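Side-chain contacts in alpha-glucosidase (Bacteroides thetaiotaomicron, PDB 5XFM), which hydrolyses beta-L-arabinopyranosides and alpha-galactosides as a calcium-bearing glycoside hydrolase of family 97: residues Ala162-Gly165 with Thr169-Ser172; Tyr173-Lys178 with Ser187-Gly192. The protein carries 1 engineered substitution. All blocks are in the same frame, centred on the assembly; numbering follows the deposited sequence.

Interaction 1 of 2, residues Ala162-Gly165 with Thr169-Ser172; sequences AMIG and TKPS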
loop_
_atom_site.group_PDB
_atom_site.type_symbol
_atom_site.label_atom_id
_atom_site.label_comp_id
_atom_site.label_asym_id
_atom_site.label_seq_id
_atom_site.Cartn_x
_atom_site.Cartn_y
_atom_site.Cartn_z
ATOM N N ALA A 162 13.903 -0.382 -16.210
ATOM C CA ALA A 162 12.778 -1.001 -16.885
ATOM C C ALA A 162 13.233 -2.286 -17.565
ATOM O O ALA A 162 14.355 -2.357 -18.063
ATOM C CB ALA A 162 12.160 -0.042 -17.896
ATOM N N MET A 163 12.352 -3.287 -17.583
ATOM C CA MET A 163 12.555 -4.541 -18.327
ATOM C C MET A 163 13.720 -5.393 -17.795
ATOM O O MET A 163 14.368 -6.095 -18.564
ATOM C CB MET A 163 12.791 -4.270 -19.822
ATOM C CG MET A 163 11.883 -3.210 -20.450
ATOM S SD MET A 163 10.153 -3.383 -20.014
ATOM C CE MET A 163 9.763 -5.022 -20.628
ATOM N N ILE A 164 14.000 -5.320 -16.499
ATOM C CA ILE A 164 14.938 -6.253 -15.883
ATOM C C ILE A 164 14.157 -7.200 -14.976
ATOM O O ILE A 164 12.925 -7.203 -14.992
ATOM C CB ILE A 164 16.040 -5.540 -15.071
ATOM C CG1 ILE A 164 15.426 -4.745 -13.919
ATOM C CG2 ILE A 164 16.883 -4.641 -15.974
ATOM C CD1 ILE A 164 16.438 -4.254 -12.903
ATOM N N GLY A 165 14.869 -8.024 -14.214
ATOM C CA GLY A 165 14.222 -8.966 -13.317
ATOM C C GLY A 165 13.591 -10.138 -14.056
ATOM O O GLY A 165 13.833 -10.341 -15.247
ATOM N N THR A 169 9.954 -8.352 -16.287
ATOM C CA THR A 169 8.718 -7.838 -15.695
ATOM C C THR A 169 8.847 -6.590 -14.810
ATOM O O THR A 169 7.837 -6.073 -14.334
ATOM C CB THR A 169 8.018 -8.916 -14.855
ATOM O OG1 THR A 169 8.963 -9.489 -13.945
ATOM C CG2 THR A 169 7.465 -10.005 -15.745
ATOM N N LYS A 170 10.068 -6.116 -14.573
ATOM C CA LYS A 170 10.248 -4.902 -13.787
ATOM C C LYS A 170 9.999 -3.655 -14.645
ATOM O O LYS A 170 10.195 -3.693 -15.863
ATOM C CB LYS A 170 11.646 -4.877 -13.141
ATOM C CG LYS A 170 11.635 -5.558 -11.770
ATOM C CD LYS A 170 13.001 -5.684 -11.125
ATOM C CE LYS A 170 12.871 -6.455 -9.810
ATOM N NZ LYS A 170 13.975 -6.208 -8.838
ATOM N N PRO A 171 9.578 -2.540 -14.012
ATOM C CA PRO A 171 9.376 -2.325 -12.568
ATOM C C PRO A 171 8.175 -3.056 -11.982
ATOM O O PRO A 171 7.173 -3.253 -12.678
ATOM C CB PRO A 171 9.167 -0.805 -12.463
ATOM C CG PRO A 171 9.689 -0.240 -13.771
ATOM C CD PRO A 171 9.359 -1.301 -14.775
ATOM N N SER A 172 8.273 -3.436 -10.709
ATOM C CA SER A 172 7.188 -4.153 -10.039
ATOM C C SER A 172 7.083 -3.762 -8.566
ATOM O O SER A 172 6.467 -4.471 -7.768
ATOM C CB SER A 172 7.385 -5.671 -10.172
ATOM O OG SER A 172 8.717 -6.056 -9.851
#
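Lys170 lies against Ile164 and is held through its backbone N and O. Its N donates to Ile164 O at 3.1 Å, and its O accepts from Met163 N at 2.8 Å, so one residue ties the two pieces of chain together. Lys170 CB lies 3.2 Å from Ile164 O, the same oxygen that Lys170 N bonds to. The apolar contact is farther along, where Lys170 CD rests on Ile164 CG1 at 3.8 Å, with Ile164 CD1 slightly more distant. The isoleucine offers this branch because CG1 lies between its own backbone N and carbonyl carbon (chi1 62°). Beyond CG the lysine runs out straight (chi2 175°), passing Gly165 CA and carrying NZ away from Ile164 to a salt bridge with Glu175.

The peptide bond between Lys170 and Pro171 is cis, which puts Lys170 O and Pro171 CD on the same side of the peptide C-N bond. While the oxygen takes the Met163 bond, Pro171 CD leans on Ala162 CA at 4.0 Å. Thr169 turns its side chain the other way, where OG1 bonds to Trp166 O and the residue touches Phe404, just past barrel strand 399-403. The result is a short loop closed by two main-chain hydrogen bonds between residues outside any regular strand, in the long connection from strand 153-156 to strand 178-182 of the N-terminal domain.

Interaction 2 of 2, residues Tyr173-Lys178 with Ser187-Gly192; sequences YEEEYK and SQYGHG. With CA (calcium ion), chain E.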
loop_
_atom_site.group_PDB
_atom_site.type_symbol
_atom_site.label_atom_id
_atom_site.label_comp_id
_atom_site.label_asym_id
_atom_site.label_seq_id
_atom_site.Cartn_x
_atom_site.Cartn_y
_atom_site.Cartn_z
ATOM N N TYR A 173 7.681 -2.622 -8.221
ATOM C CA TYR A 173 7.628 -2.080 -6.868
ATOM C C TYR A 173 8.107 -3.111 -5.860
ATOM O O TYR A 173 7.493 -3.328 -4.814
ATOM C CB TYR A 173 6.204 -1.596 -6.548
ATOM C CG TYR A 173 5.883 -0.271 -7.197
ATOM C CD1 TYR A 173 5.990 -0.113 -8.575
ATOM C CD2 TYR A 173 5.471 0.823 -6.440
ATOM C CE1 TYR A 173 5.707 1.089 -9.181
ATOM C CE2 TYR A 173 5.177 2.038 -7.043
ATOM C CZ TYR A 173 5.299 2.161 -8.414
ATOM O OH TYR A 173 5.016 3.358 -9.031
ATOM N N GLU A 174 9.213 -3.761 -6.197
ATOM C CA GLU A 174 9.773 -4.803 -5.352
ATOM C C GLU A 174 11.239 -4.523 -5.028
ATOM O O GLU A 174 12.118 -5.295 -5.383
ATOM C CB GLU A 174 9.607 -6.174 -6.026
ATOM C CG GLU A 174 8.227 -6.794 -5.793
ATOM C CD GLU A 174 7.869 -7.899 -6.787
ATOM O OE1 GLU A 174 8.589 -8.084 -7.785
ATOM O OE2 GLU A 174 6.878 -8.616 -6.539
ATOM N N GLU A 175 11.496 -3.415 -4.337
ATOM C CA GLU A 175 12.869 -3.035 -4.025
ATOM C C GLU A 175 13.077 -2.823 -2.529
ATOM O O GLU A 175 12.122 -2.774 -1.752
ATOM C CB GLU A 175 13.260 -1.776 -4.803
ATOM C CG GLU A 175 13.023 -1.897 -6.309
ATOM C CD GLU A 175 13.899 -2.940 -6.983
ATOM O OE1 GLU A 175 15.055 -3.139 -6.549
ATOM O OE2 GLU A 175 13.419 -3.576 -7.950
ATOM N N GLU A 176 14.336 -2.707 -2.129
ATOM C CA GLU A 176 14.681 -2.660 -0.717
ATOM C C GLU A 176 14.861 -1.234 -0.229
ATOM O O GLU A 176 15.158 -0.336 -1.017
ATOM C CB GLU A 176 15.958 -3.454 -0.456
ATOM C CG GLU A 176 15.809 -4.939 -0.661
ATOM C CD GLU A 176 17.112 -5.674 -0.466
ATOM O OE1 GLU A 176 17.408 -6.064 0.685
ATOM O OE2 GLU A 176 17.846 -5.848 -1.456
ATOM N N TYR A 177 14.699 -1.049 1.081
ATOM C CA TYR A 177 14.828 0.256 1.727
ATOM C C TYR A 177 16.196 0.482 2.362
ATOM O O TYR A 177 16.926 -0.465 2.633
ATOM C CB TYR A 177 13.768 0.425 2.820
ATOM C CG TYR A 177 12.342 0.499 2.338
ATOM C CD1 TYR A 177 11.624 -0.662 2.057
ATOM C CD2 TYR A 177 11.700 1.727 2.200
ATOM C CE1 TYR A 177 10.315 -0.608 1.632
ATOM C CE2 TYR A 177 10.383 1.795 1.774
ATOM C CZ TYR A 177 9.696 0.623 1.492
ATOM O OH TYR A 177 8.394 0.674 1.072
ATOM N N LYS A 178 16.526 1.755 2.572
ATOM C CA LYS A 178 17.611 2.164 3.457
ATOM C C LYS A 178 17.051 3.068 4.553
ATOM O O LYS A 178 16.334 4.031 4.268
ATOM C CB LYS A 178 18.717 2.896 2.695
ATOM C CG LYS A 178 19.415 2.079 1.628
ATOM C CD LYS A 178 20.674 2.793 1.148
ATOM C CE LYS A 178 20.338 4.033 0.320
ATOM N NZ LYS A 178 21.538 4.815 -0.100
ATOM N N SER A 187 20.138 7.109 -5.760
ATOM C CA SER A 187 19.284 5.933 -5.875
ATOM C C SER A 187 20.037 4.792 -6.541
ATOM O O SER A 187 20.934 5.018 -7.357
ATOM C CB SER A 187 17.999 6.247 -6.656
ATOM O OG SER A 187 18.268 6.503 -8.020
ATOM N N GLN A 188 19.656 3.568 -6.188
ATOM C CA GLN A 188 20.351 2.358 -6.639
ATOM C C GLN A 188 20.414 2.244 -8.167
ATOM O O GLN A 188 21.423 1.799 -8.714
ATOM C CB GLN A 188 19.669 1.124 -6.041
ATOM C CG GLN A 188 20.172 -0.220 -6.561
ATOM C CD GLN A 188 19.413 -1.395 -5.965
ATOM O OE1 GLN A 188 18.616 -1.230 -5.039
ATOM N NE2 GLN A 188 19.668 -2.593 -6.484
ATOM N N TYR A 189 19.349 2.642 -8.860
ATOM C CA TYR A 189 19.326 2.515 -10.323
ATOM C C TYR A 189 19.405 3.845 -11.074
ATOM O O TYR A 189 19.462 3.858 -12.305
ATOM C CB TYR A 189 18.068 1.785 -10.789
ATOM C CG TYR A 189 17.843 0.417 -10.195
ATOM C CD1 TYR A 189 17.199 0.267 -8.969
ATOM C CD2 TYR A 189 18.253 -0.725 -10.868
ATOM C CE1 TYR A 189 16.979 -0.990 -8.428
ATOM C CE2 TYR A 189 18.041 -1.985 -10.336
ATOM C CZ TYR A 189 17.403 -2.111 -9.117
ATOM O OH TYR A 189 17.188 -3.365 -8.582
ATOM N N GLY A 190 19.393 4.957 -10.349
ATOM C CA GLY A 190 19.362 6.265 -10.981
ATOM C C GLY A 190 17.997 6.645 -11.538
ATOM O O GLY A 190 17.899 7.400 -12.512
ATOM N N HIS A 191 16.931 6.115 -10.945
ATOM C CA HIS A 191 15.592 6.484 -11.399
ATOM C C HIS A 191 14.711 6.989 -10.258
ATOM O O HIS A 191 13.486 6.925 -10.338
ATOM C CB HIS A 191 14.929 5.298 -12.102
ATOM C CG HIS A 191 15.686 4.810 -13.300
ATOM N ND1 HIS A 191 15.916 5.597 -14.409
ATOM C CD2 HIS A 191 16.265 3.615 -13.564
ATOM C CE1 HIS A 191 16.608 4.910 -15.301
ATOM N NE2 HIS A 191 16.831 3.702 -14.814
ATOM N N GLY A 192 15.335 7.523 -9.212
ATOM C CA GLY A 192 14.605 8.005 -8.052
ATOM C C GLY A 192 13.901 6.913 -7.263
ATOM O O GLY A 192 14.358 5.777 -7.216
HETATM CA CA CA E . 5.755 -10.815 -7.113
HETATM O O HOH W 1 7.927 -11.127 -8.319
HETATM O O HOH W 2 16.555 -3.004 -4.370
HETATM O O HOH W 3 5.297 -10.394 -9.390
HETATM O O HOH W 4 6.954 -13.187 -8.132
HETATM O O HOH W 5 3.882 -12.323 -7.321
#
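Tyr189 reaches across to Glu175 with its hydroxyl, donating from OH to OE1 at 3.0 Å. The acid meets the ring at its edge, near the ring plane, while the carboxylate itself stands almost perpendicular to the ring (87°). A bend in the Glu175 chain (chi2 -65°) brings the carboxylate there, and the phenol comes in from above the carboxylate plane.

Water 2 grips the same oxygen, donating to Glu175 OE1 at 2.6 Å and to Gln188 OE1 at 2.8 Å; it also accepts from Glu176 N. Gln188 CG lies over one face of the Tyr189 ring, toward its rim. The other carboxylate oxygen, Glu175 OE2, is in a salt bridge with Lys170. Behind the tyrosine, Ser187 OG receives weak bonds from Gly190 N and Gly192 N and is also bonded to Asp225.

Next to Glu175, Glu174 OE2 binds the calcium ion at 2.5 Å, together with Glu452, which follows barrel strand 448-451, Glu458, at the start of helix 458-462, and four waters. Segment 173-178 thus runs from this interdomain metal into edge strand 178-182, and segment 187-192 leads from that strand toward strand 197-200.

How the interactions relate
Interaction 1 closes before interaction 2 opens, and their centres are about 12 Å apart. Both belong to the N-terminal domain, on loops flanking strand 178-182 at the edge of its nine-stranded antiparallel sheet. They touch directly: Lys170 NZ meets Glu175 OE2 at 2.8 Å, and Ile164 CD1 packs on Tyr189 CE2 at 3.8 Å. Lys170 and Tyr189 therefore hold the two oxygens of one carboxylate, Lys170 on OE2 and Tyr189 on OE1, joining the loop before strand 178-182 to the loop after it. Glu174, immediately before that carboxylate in sequence, binds the calcium with two glutamates of the barrel range, so the linked loops lie where the N-terminal domain meets the catalytic one.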